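Local coordinates for protein tapirin (Caldicellulosiruptor kristjanssonii, PDB 6N2B) that probably binds cellulose at the cell surface, helping a thermophilic bacterium adhere to plant biomass, and carries a calcium ion in its beta-helical C-terminal domain, at residues Lys532-Gly535 and Ser536-Ser540; Ile228-Gly231 and Glu232-Thr236; Thr347-Lys350 and Ser351-Leu355; Leu289-Asn292 and Lys293-Thr296. One frame throughout, in Å; residues are numbered along the deposited sequence.

Contact 1 of 4, residues Lys532-Gly535 and Ser536-Ser540; sequences KRAG and STIES
Ala534 and Ile538 make the close-packed side of this turn into a helix. The Ala534 methyl CB lies 3.7 Å from Ile538 CG2, the branch set opposite the backbone N by a chi1 of -62°. The chain also holds the alanine against Tyr480, so a single methyl fits at this position. The branched Ile538 is buried, and it also packs on Tyr480 and Val450 of strands 478-483 and 448-453. Beside this apolar pair, the carbonyl of Gly535 receives the first backbone bond of the helix. Glu539 N lies 2.9 Å from Gly535 O, the N-H...O angle nearly straight at 163° and the donor in the carbonyl plane.

The other side is looser and more open to solvent, though Phe205 touches both Arg533 and Glu539. Glu539 CG turns back over the loop to 3.5 Å from Gly535 O, and the chain then extends toward Arg533. The guanidinium and carboxylate planes stand 66° apart, and Arg533 NE is 4.0 Å from Glu539 OE2, too far for a salt bridge. A water modelled between them is doubtful, being unusually close to both. Arg533 has its stronger partner in Asp203, salt-bridged to NH1.

The arrangement is that of a helix N-terminus, with Gly535 at the N-cap, its N-H bonded to Glu448, and an acidic residue one turn in, where its charge may be mildly favoured.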
loop_
_atom_site.group_PDB
_atom_site.type_symbol
_atom_site.label_atom_id
_atom_site.label_comp_id
_atom_site.label_asym_id
_atom_site.label_seq_id
_atom_site.Cartn_x
_atom_site.Cartn_y
_atom_site.Cartn_z
ATOM N N LYS A 532 11.465 -4.866 9.005
ATOM C CA LYS A 532 12.705 -5.603 9.241
ATOM C C LYS A 532 12.400 -7.086 9.091
ATOM O O LYS A 532 11.581 -7.631 9.841
ATOM C CB LYS A 532 13.298 -5.314 10.628
ATOM C CG LYS A 532 13.755 -3.870 10.850
ATOM C CD LYS A 532 15.126 -3.586 10.234
ATOM C CE LYS A 532 15.486 -2.101 10.310
ATOM N NZ LYS A 532 16.901 -1.769 9.913
ATOM N N ARG A 533 13.024 -7.726 8.104
ATOM C CA ARG A 533 12.793 -9.144 7.866
ATOM C C ARG A 533 13.162 -9.967 9.090
ATOM O O ARG A 533 14.228 -9.768 9.687
ATOM C CB ARG A 533 13.605 -9.621 6.668
ATOM C CG ARG A 533 13.192 -10.986 6.183
ATOM C CD ARG A 533 14.042 -11.435 5.017
ATOM N NE ARG A 533 13.261 -12.322 4.173
ATOM C CZ ARG A 533 12.583 -11.925 3.101
ATOM N NH1 ARG A 533 11.875 -12.814 2.407
ATOM N NH2 ARG A 533 12.612 -10.643 2.720
ATOM N N ALA A 534 12.287 -10.905 9.449
ATOM C CA ALA A 534 12.492 -11.708 10.651
ATOM C C ALA A 534 13.599 -12.741 10.470
ATOM O O ALA A 534 13.798 -13.291 9.382
ATOM C CB ALA A 534 11.200 -12.436 11.043
ATOM N N GLY A 535 14.303 -13.018 11.568
ATOM C CA GLY A 535 15.211 -14.147 11.635
ATOM C C GLY A 535 14.470 -15.481 11.624
ATOM O O GLY A 535 13.238 -15.561 11.634
ATOM N N SER A 536 15.250 -16.561 11.621
ATOM C CA SER A 536 14.670 -17.852 11.262
ATOM C C SER A 536 13.812 -18.431 12.390
ATOM O O SER A 536 12.772 -19.047 12.126
ATOM C CB SER A 536 15.778 -18.816 10.840
ATOM O OG SER A 536 16.917 -18.636 11.638
ATOM N N THR A 537 14.231 -18.245 13.645
ATOM C CA THR A 537 13.403 -18.640 14.779
ATOM C C THR A 537 12.018 -18.040 14.662
ATOM O O THR A 537 11.014 -18.724 14.886
ATOM C CB THR A 537 14.054 -18.192 16.089
ATOM O OG1 THR A 537 15.390 -18.691 16.158
ATOM C CG2 THR A 537 13.287 -18.682 17.274
ATOM N N ILE A 538 11.945 -16.759 14.299
ATOM C CA ILE A 538 10.654 -16.104 14.184
ATOM C C ILE A 538 9.911 -16.598 12.948
ATOM O O ILE A 538 8.703 -16.847 13.003
ATOM C CB ILE A 538 10.838 -14.577 14.200
ATOM C CG1 ILE A 538 11.455 -14.147 15.531
ATOM C CG2 ILE A 538 9.525 -13.857 14.000
ATOM C CD1 ILE A 538 10.595 -14.468 16.726
ATOM N N GLU A 539 10.614 -16.777 11.824
ATOM C CA GLU A 539 9.955 -17.320 10.636
ATOM C C GLU A 539 9.420 -18.719 10.900
ATOM O O GLU A 539 8.282 -19.044 10.537
ATOM C CB GLU A 539 10.908 -17.358 9.449
ATOM C CG GLU A 539 11.205 -16.042 8.798
ATOM C CD GLU A 539 11.978 -16.201 7.473
ATOM O OE1 GLU A 539 12.094 -17.360 6.981
ATOM O OE2 GLU A 539 12.463 -15.164 6.932
ATOM N N SER A 540 10.246 -19.571 11.517
ATOM C CA SER A 540 9.812 -20.924 11.847
ATOM C C SER A 540 8.566 -20.898 12.722
ATOM O O SER A 540 7.640 -21.689 12.517
ATOM C CB SER A 540 10.949 -21.686 12.534
ATOM O OG SER A 540 10.566 -23.022 12.837
HETATM O O HOH W 1 12.297 -14.592 4.604
#

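Contact 2 of 4, residues Ile228-Gly231 and Glu232-Thr236; sequences IYSG and ERIQT
Glu232 bends its flat carboxylate back toward the preceding carbonyl of Gly231, with CD 3.6 Å from Gly231 O. The fold comes from chi2, -68°, which turns the chain back on itself at an exposed position where a charged residue is at home. The next flat group, the guanidinium of Arg233, pairs through NE with Glu254 in a salt bridge, and the side chain packs on Leu216. On the strand before the corner, the ring of Tyr229 leaves the contact and stacks with Tyr210 and Phe417.

The inner side of the bend is apolar, with one small hydroxyl beside it. Ile234 CG1, set beside its own backbone N, comes 3.5 Å from Ser230 CB, and CD1 follows at 3.8 Å from that same Ser230 CB. Ile228, two residues before Ser230 and on the same side of the strand, meets the same methyl more loosely, its CG2 being 4.3 Å from Ile234 CD1. Serine suits position 230 because its slim side chain leaves the isoleucine room to come close. Its hydroxyl also points into the turn, OG lying 2.9 Å from Glu232 O, and it is hydrogen-bonded to the carbonyl of Gly213. Leu248 touches both isoleucines, and Val255 packs on Ile234, so the apolar cluster continues into the next strands.

Gly231, Glu232 and Arg233 thus carry the chain from strand 227-230, on one face, to strand 234-236, the first strand of another parallel sheet. Inward aliphatic side chains meeting across such a bend are characteristic of a corner in a parallel beta-helix.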
loop_
_atom_site.group_PDB
_atom_site.type_symbol
_atom_site.label_atom_id
_atom_site.label_comp_id
_atom_site.label_asym_id
_atom_site.label_seq_id
_atom_site.Cartn_x
_atom_site.Cartn_y
_atom_site.Cartn_z
ATOM N N ILE A 228 3.313 -4.347 1.209
ATOM C CA ILE A 228 1.988 -4.232 1.785
ATOM C C ILE A 228 1.076 -5.124 0.967
ATOM O O ILE A 228 1.103 -5.073 -0.269
ATOM C CB ILE A 228 1.486 -2.776 1.752
ATOM C CG1 ILE A 228 2.304 -1.909 2.707
ATOM C CG2 ILE A 228 0.016 -2.688 2.057
ATOM C CD1 ILE A 228 2.580 -0.537 2.155
ATOM N N TYR A 229 0.293 -5.956 1.649
ATOM C CA TYR A 229 -0.690 -6.817 1.011
ATOM C C TYR A 229 -1.994 -6.717 1.775
ATOM O O TYR A 229 -1.995 -6.693 3.009
ATOM C CB TYR A 229 -0.252 -8.299 0.990
ATOM C CG TYR A 229 -1.390 -9.223 0.593
ATOM C CD1 TYR A 229 -1.782 -9.329 -0.737
ATOM C CD2 TYR A 229 -2.097 -9.961 1.545
ATOM C CE1 TYR A 229 -2.819 -10.143 -1.118
ATOM C CE2 TYR A 229 -3.145 -10.776 1.178
ATOM C CZ TYR A 229 -3.500 -10.866 -0.161
ATOM O OH TYR A 229 -4.538 -11.677 -0.572
ATOM N N SER A 230 -3.097 -6.715 1.042
ATOM C CA SER A 230 -4.411 -6.918 1.632
ATOM C C SER A 230 -5.265 -7.798 0.737
ATOM O O SER A 230 -5.282 -7.631 -0.485
ATOM C CB SER A 230 -5.150 -5.606 1.858
ATOM O OG SER A 230 -6.538 -5.808 1.690
ATOM N N GLY A 231 -5.998 -8.718 1.366
ATOM C CA GLY A 231 -6.948 -9.549 0.644
ATOM C C GLY A 231 -8.277 -8.886 0.344
ATOM O O GLY A 231 -8.956 -9.302 -0.596
ATOM N N GLU A 232 -8.666 -7.870 1.119
ATOM C CA GLU A 232 -9.891 -7.115 0.879
ATOM C C GLU A 232 -9.599 -5.628 0.697
ATOM O O GLU A 232 -8.725 -5.266 -0.091
ATOM C CB GLU A 232 -10.884 -7.320 2.021
ATOM C CG GLU A 232 -11.292 -8.775 2.243
ATOM C CD GLU A 232 -12.124 -9.344 1.109
ATOM O OE1 GLU A 232 -12.948 -8.601 0.518
ATOM O OE2 GLU A 232 -11.953 -10.547 0.818
ATOM N N ARG A 233 -10.313 -4.758 1.414
ATOM C CA ARG A 233 -10.195 -3.315 1.224
ATOM C C ARG A 233 -9.005 -2.722 1.980
ATOM O O ARG A 233 -8.670 -3.157 3.090
ATOM C CB ARG A 233 -11.468 -2.620 1.700
ATOM C CG ARG A 233 -12.681 -2.805 0.809
ATOM C CD ARG A 233 -13.939 -2.147 1.415
ATOM N NE ARG A 233 -13.753 -0.744 1.828
ATOM C CZ ARG A 233 -13.488 -0.345 3.080
ATOM N NH1 ARG A 233 -13.350 0.953 3.349
ATOM N NH2 ARG A 233 -13.355 -1.234 4.072
ATOM N N ILE A 234 -8.370 -1.715 1.375
ATOM C CA ILE A 234 -7.453 -0.813 2.072
ATOM C C ILE A 234 -8.094 0.565 2.088
ATOM O O ILE A 234 -8.511 1.078 1.041
ATOM C CB ILE A 234 -6.064 -0.747 1.414
ATOM C CG1 ILE A 234 -5.338 -2.087 1.545
ATOM C CG2 ILE A 234 -5.239 0.383 2.022
ATOM C CD1 ILE A 234 -4.038 -2.161 0.766
ATOM N N GLN A 235 -8.194 1.153 3.273
ATOM C CA GLN A 235 -8.742 2.489 3.427
ATOM C C GLN A 235 -7.922 3.222 4.474
ATOM O O GLN A 235 -7.874 2.807 5.639
ATOM C CB GLN A 235 -10.216 2.439 3.820
ATOM C CG GLN A 235 -10.759 3.762 4.328
ATOM C CD GLN A 235 -12.254 3.700 4.630
ATOM O OE1 GLN A 235 -13.072 4.229 3.870
ATOM N NE2 GLN A 235 -12.615 3.053 5.741
ATOM N N THR A 236 -7.288 4.309 4.053
ATOM C CA THR A 236 -6.423 5.117 4.893
ATOM C C THR A 236 -7.105 6.444 5.187
ATOM O O THR A 236 -7.668 7.071 4.282
ATOM C CB THR A 236 -5.080 5.350 4.197
ATOM O OG1 THR A 236 -5.280 6.121 3.000
ATOM C CG2 THR A 236 -4.438 4.014 3.840
#

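Contact 3 of 4, residues Thr347-Lys350 and Ser351-Leu355; sequences TTIK and SGATL
Lys350 O accepts the backbone N-H of Ala353 at an N-O distance of 2.9 Å, and this bond closes the turn. The N-H...O angle is 155°, and the donor stands 22° out of the carbonyl plane. Between the two residues the chain makes a type II beta turn, with Ser351 and Gly352 at its corners. Gly352 takes a positive phi of 86°, at which a side chain would be jammed against the carbonyl oxygen of Ser351, hence glycine. Ser351, at the exposed outer corner, gives its backbone N-H to Glu371, whose other oxygen makes only a weak, long ion pair with the amine of Lys350.

The turn joins strand 346-349 to strand 354-357 within one coil of the parallel beta-helix, and the side chains on its inner side fill the interior. Ile349 does this with two branches. Its CG2, opposite the backbone N, rests 3.8 Å from Ala353 CB, where a single methyl fits beneath the turn. The longer branch runs the other way and brings CD1 to 3.7 Å from Leu355 CB and 3.8 Å from Leu355 CD2. These two side chains cross at about a right angle, so that the isoleucine end methyl lies against the leucine flank. Leu339 and Leu376 touch Leu355 from neighbouring coils, while Ile330 and Ala374 adjoin Ile349.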
loop_
_atom_site.group_PDB
_atom_site.type_symbol
_atom_site.label_atom_id
_atom_site.label_comp_id
_atom_site.label_asym_id
_atom_site.label_seq_id
_atom_site.Cartn_x
_atom_site.Cartn_y
_atom_site.Cartn_z
ATOM N N THR A 347 -2.599 15.963 -16.935
ATOM C CA THR A 347 -1.858 14.739 -17.191
ATOM C C THR A 347 -0.775 15.050 -18.203
ATOM O O THR A 347 -1.083 15.502 -19.309
ATOM C CB THR A 347 -2.757 13.629 -17.712
ATOM O OG1 THR A 347 -3.812 13.402 -16.777
ATOM C CG2 THR A 347 -1.959 12.360 -17.885
ATOM N N THR A 348 0.478 14.802 -17.823
ATOM C CA THR A 348 1.646 15.031 -18.662
ATOM C C THR A 348 2.240 13.695 -19.100
ATOM O O THR A 348 2.586 12.858 -18.260
ATOM C CB THR A 348 2.698 15.856 -17.918
ATOM O OG1 THR A 348 2.131 17.111 -17.533
ATOM C CG2 THR A 348 3.913 16.111 -18.804
ATOM N N ILE A 349 2.366 13.501 -20.406
ATOM C CA ILE A 349 3.179 12.424 -20.958
ATOM C C ILE A 349 4.598 12.967 -21.062
ATOM O O ILE A 349 4.849 13.911 -21.812
ATOM C CB ILE A 349 2.648 11.966 -22.323
ATOM C CG1 ILE A 349 1.117 11.920 -22.303
ATOM C CG2 ILE A 349 3.237 10.617 -22.728
ATOM C CD1 ILE A 349 0.524 10.962 -21.265
ATOM N N LYS A 350 5.517 12.407 -20.286
ATOM C CA LYS A 350 6.874 12.930 -20.259
ATOM C C LYS A 350 7.665 12.425 -21.458
ATOM O O LYS A 350 7.292 11.443 -22.108
ATOM C CB LYS A 350 7.590 12.538 -18.966
ATOM C CG LYS A 350 6.972 13.114 -17.708
ATOM C CD LYS A 350 8.020 13.836 -16.865
ATOM C CE LYS A 350 8.305 15.238 -17.370
ATOM N NZ LYS A 350 9.613 15.802 -16.902
ATOM N N SER A 351 8.779 13.108 -21.735
ATOM C CA SER A 351 9.579 12.822 -22.923
ATOM C C SER A 351 9.962 11.353 -22.981
ATOM O O SER A 351 10.377 10.759 -21.982
ATOM C CB SER A 351 10.851 13.671 -22.935
ATOM O OG SER A 351 10.575 15.023 -22.616
ATOM N N GLY A 352 9.834 10.774 -24.168
ATOM C CA GLY A 352 10.152 9.386 -24.383
ATOM C C GLY A 352 9.021 8.426 -24.088
ATOM O O GLY A 352 9.088 7.265 -24.511
ATOM N N ALA A 353 7.980 8.879 -23.393
ATOM C CA ALA A 353 6.880 8.024 -22.983
ATOM C C ALA A 353 5.814 7.929 -24.076
ATOM O O ALA A 353 5.704 8.793 -24.952
ATOM C CB ALA A 353 6.262 8.550 -21.685
ATOM N N THR A 354 5.026 6.855 -24.012
ATOM C CA THR A 354 3.867 6.677 -24.879
ATOM C C THR A 354 2.672 6.261 -24.038
ATOM O O THR A 354 2.749 5.289 -23.285
ATOM C CB THR A 354 4.110 5.623 -25.969
ATOM O OG1 THR A 354 5.217 6.016 -26.799
ATOM C CG2 THR A 354 2.886 5.486 -26.828
ATOM N N LEU A 355 1.575 6.991 -24.163
ATOM C CA LEU A 355 0.295 6.580 -23.604
ATOM C C LEU A 355 -0.568 5.974 -24.708
ATOM O O LEU A 355 -0.673 6.547 -25.797
ATOM C CB LEU A 355 -0.420 7.776 -22.965
ATOM C CG LEU A 355 -1.900 7.551 -22.611
ATOM C CD1 LEU A 355 -2.056 6.337 -21.718
ATOM C CD2 LEU A 355 -2.535 8.764 -21.941
#

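Contact 4 of 4, residues Leu289-Asn292 and Lys293-Thr296; sequences LNAN and KIYT
Leu289 and Ile294 point at each other across a corner of the parallel beta-helix, and with Ala291 they form the apolar part of the contact. The leucine and isoleucine meet tip to tip, Leu289 CD2 lying 3.7 Å from Ile294 CD1. Leu289 gets there with CG opposite its backbone N, chi1 164°, which sends the branched end across the bend. Nearer the corner the gap is narrower, and the single methyl of Ala291 fills it: CB sits 3.7 Å from Ile294 CG1 and 3.8 Å from Ile294 CD1. Ile264, Ile266 and Ala311, on the adjoining strands 263-266 and 307-311, extend this buried patch along the stack into the coils before and after.

Van der Waals contact of a different sort links the two polar residues at the bend. Asn292 and Lys293 lie side by side and point the same way, the amide nitrogen ND2 of Asn292 being 3.8 Å from the Lys293 methylene CE. The short Asn292 amide can reach the preceding coil's corner, where it makes weak hydrogen bonds to Lys267 and Glu268, and it touches Asn312 of the following one. The extended Lys293 runs past Glu313 and Phe408, its length suiting a partly exposed outer position.

As for the backbone, strands 289-291 and 293-296 run at 101° to each other.

The chemistry implies a divided corner. Across the bend the inner side meets through aliphatic packing, while backbone bonds to adjoining coils hold each strand; the outer side carries polar groups that can bond along the stack and stay partly open to solvent.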
loop_
_atom_site.group_PDB
_atom_site.type_symbol
_atom_site.label_atom_id
_atom_site.label_comp_id
_atom_site.label_asym_id
_atom_site.label_seq_id
_atom_site.Cartn_x
_atom_site.Cartn_y
_atom_site.Cartn_z
ATOM N N LEU A 289 2.292 10.591 -5.025
ATOM C CA LEU A 289 2.502 9.192 -5.371
ATOM C C LEU A 289 3.662 9.102 -6.351
ATOM O O LEU A 289 3.653 9.785 -7.375
ATOM C CB LEU A 289 1.238 8.578 -5.989
ATOM C CG LEU A 289 1.455 7.253 -6.727
ATOM C CD1 LEU A 289 1.721 6.115 -5.753
ATOM C CD2 LEU A 289 0.266 6.939 -7.606
ATOM N N ASN A 290 4.671 8.296 -6.029
ATOM C CA ASN A 290 5.762 7.963 -6.949
ATOM C C ASN A 290 5.796 6.452 -7.048
ATOM O O ASN A 290 6.189 5.771 -6.091
ATOM C CB ASN A 290 7.122 8.468 -6.474
ATOM C CG ASN A 290 7.209 9.962 -6.432
ATOM O OD1 ASN A 290 6.662 10.607 -5.529
ATOM N ND2 ASN A 290 7.916 10.537 -7.406
ATOM N N ALA A 291 5.383 5.923 -8.184
ATOM C CA ALA A 291 5.278 4.486 -8.324
ATOM C C ALA A 291 5.958 4.060 -9.607
ATOM O O ALA A 291 5.946 4.778 -10.608
ATOM C CB ALA A 291 3.825 4.012 -8.310
ATOM N N ASN A 292 6.577 2.890 -9.548
ATOM C CA ASN A 292 7.235 2.341 -10.723
ATOM C C ASN A 292 6.196 1.808 -11.704
ATOM O O ASN A 292 5.983 2.383 -12.774
ATOM C CB ASN A 292 8.224 1.260 -10.287
ATOM C CG ASN A 292 9.028 0.718 -11.435
ATOM O OD1 ASN A 292 9.096 1.335 -12.499
ATOM N ND2 ASN A 292 9.635 -0.446 -11.240
ATOM N N LYS A 293 5.518 0.722 -11.346
ATOM C CA LYS A 293 4.467 0.139 -12.171
ATOM C C LYS A 293 3.164 0.110 -11.379
ATOM O O LYS A 293 3.152 -0.271 -10.205
ATOM C CB LYS A 293 4.858 -1.266 -12.639
ATOM C CG LYS A 293 6.336 -1.414 -12.968
ATOM C CD LYS A 293 6.674 -2.802 -13.484
ATOM C CE LYS A 293 8.185 -3.004 -13.591
ATOM N NZ LYS A 293 8.540 -4.139 -14.496
ATOM N N ILE A 294 2.083 0.548 -12.012
ATOM C CA ILE A 294 0.750 0.527 -11.432
ATOM C C ILE A 294 -0.153 -0.287 -12.341
ATOM O O ILE A 294 -0.114 -0.126 -13.568
ATOM C CB ILE A 294 0.170 1.946 -11.272
ATOM C CG1 ILE A 294 1.057 2.805 -10.375
ATOM C CG2 ILE A 294 -1.277 1.878 -10.767
ATOM C CD1 ILE A 294 0.505 4.203 -10.156
ATOM N N TYR A 295 -0.973 -1.151 -11.748
ATOM C CA TYR A 295 -2.056 -1.797 -12.478
ATOM C C TYR A 295 -3.349 -1.617 -11.700
ATOM O O TYR A 295 -3.370 -1.784 -10.477
ATOM C CB TYR A 295 -1.791 -3.302 -12.719
ATOM C CG TYR A 295 -3.035 -4.081 -13.138
ATOM C CD1 TYR A 295 -3.429 -4.143 -14.476
ATOM C CD2 TYR A 295 -3.826 -4.741 -12.197
ATOM C CE1 TYR A 295 -4.576 -4.840 -14.869
ATOM C CE2 TYR A 295 -4.967 -5.433 -12.581
ATOM C CZ TYR A 295 -5.334 -5.480 -13.919
ATOM O OH TYR A 295 -6.467 -6.163 -14.301
ATOM N N THR A 296 -4.421 -1.264 -12.402
ATOM C CA THR A 296 -5.767 -1.363 -11.847
ATOM C C THR A 296 -6.655 -2.195 -12.762
ATOM O O THR A 296 -6.433 -2.282 -13.976
ATOM C CB THR A 296 -6.442 -0.001 -11.637
ATOM O OG1 THR A 296 -7.120 0.381 -12.841
ATOM C CG2 THR A 296 -5.437 1.058 -11.266
#

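Along the chain the order is contact 2, contact 4, contact 3, contact 1. The first three lie in a row on the parallel beta-helix: the centres of contacts 2 and 4 are about 16 Å apart, those of contacts 4 and 3 about 15 Å, and those of contacts 2 and 3 about 30 Å. Each bends the chain between two faces within its own coil, with other coils between them; such bends set the cross-section of the helix, whose stacked coils make the domain long. Contact 1, its centre about 23 Å from that of contact 2 and 43 Å from that of contact 3, lies where strand 526-531 gives way to helix 536-546, at the calcium-bearing end.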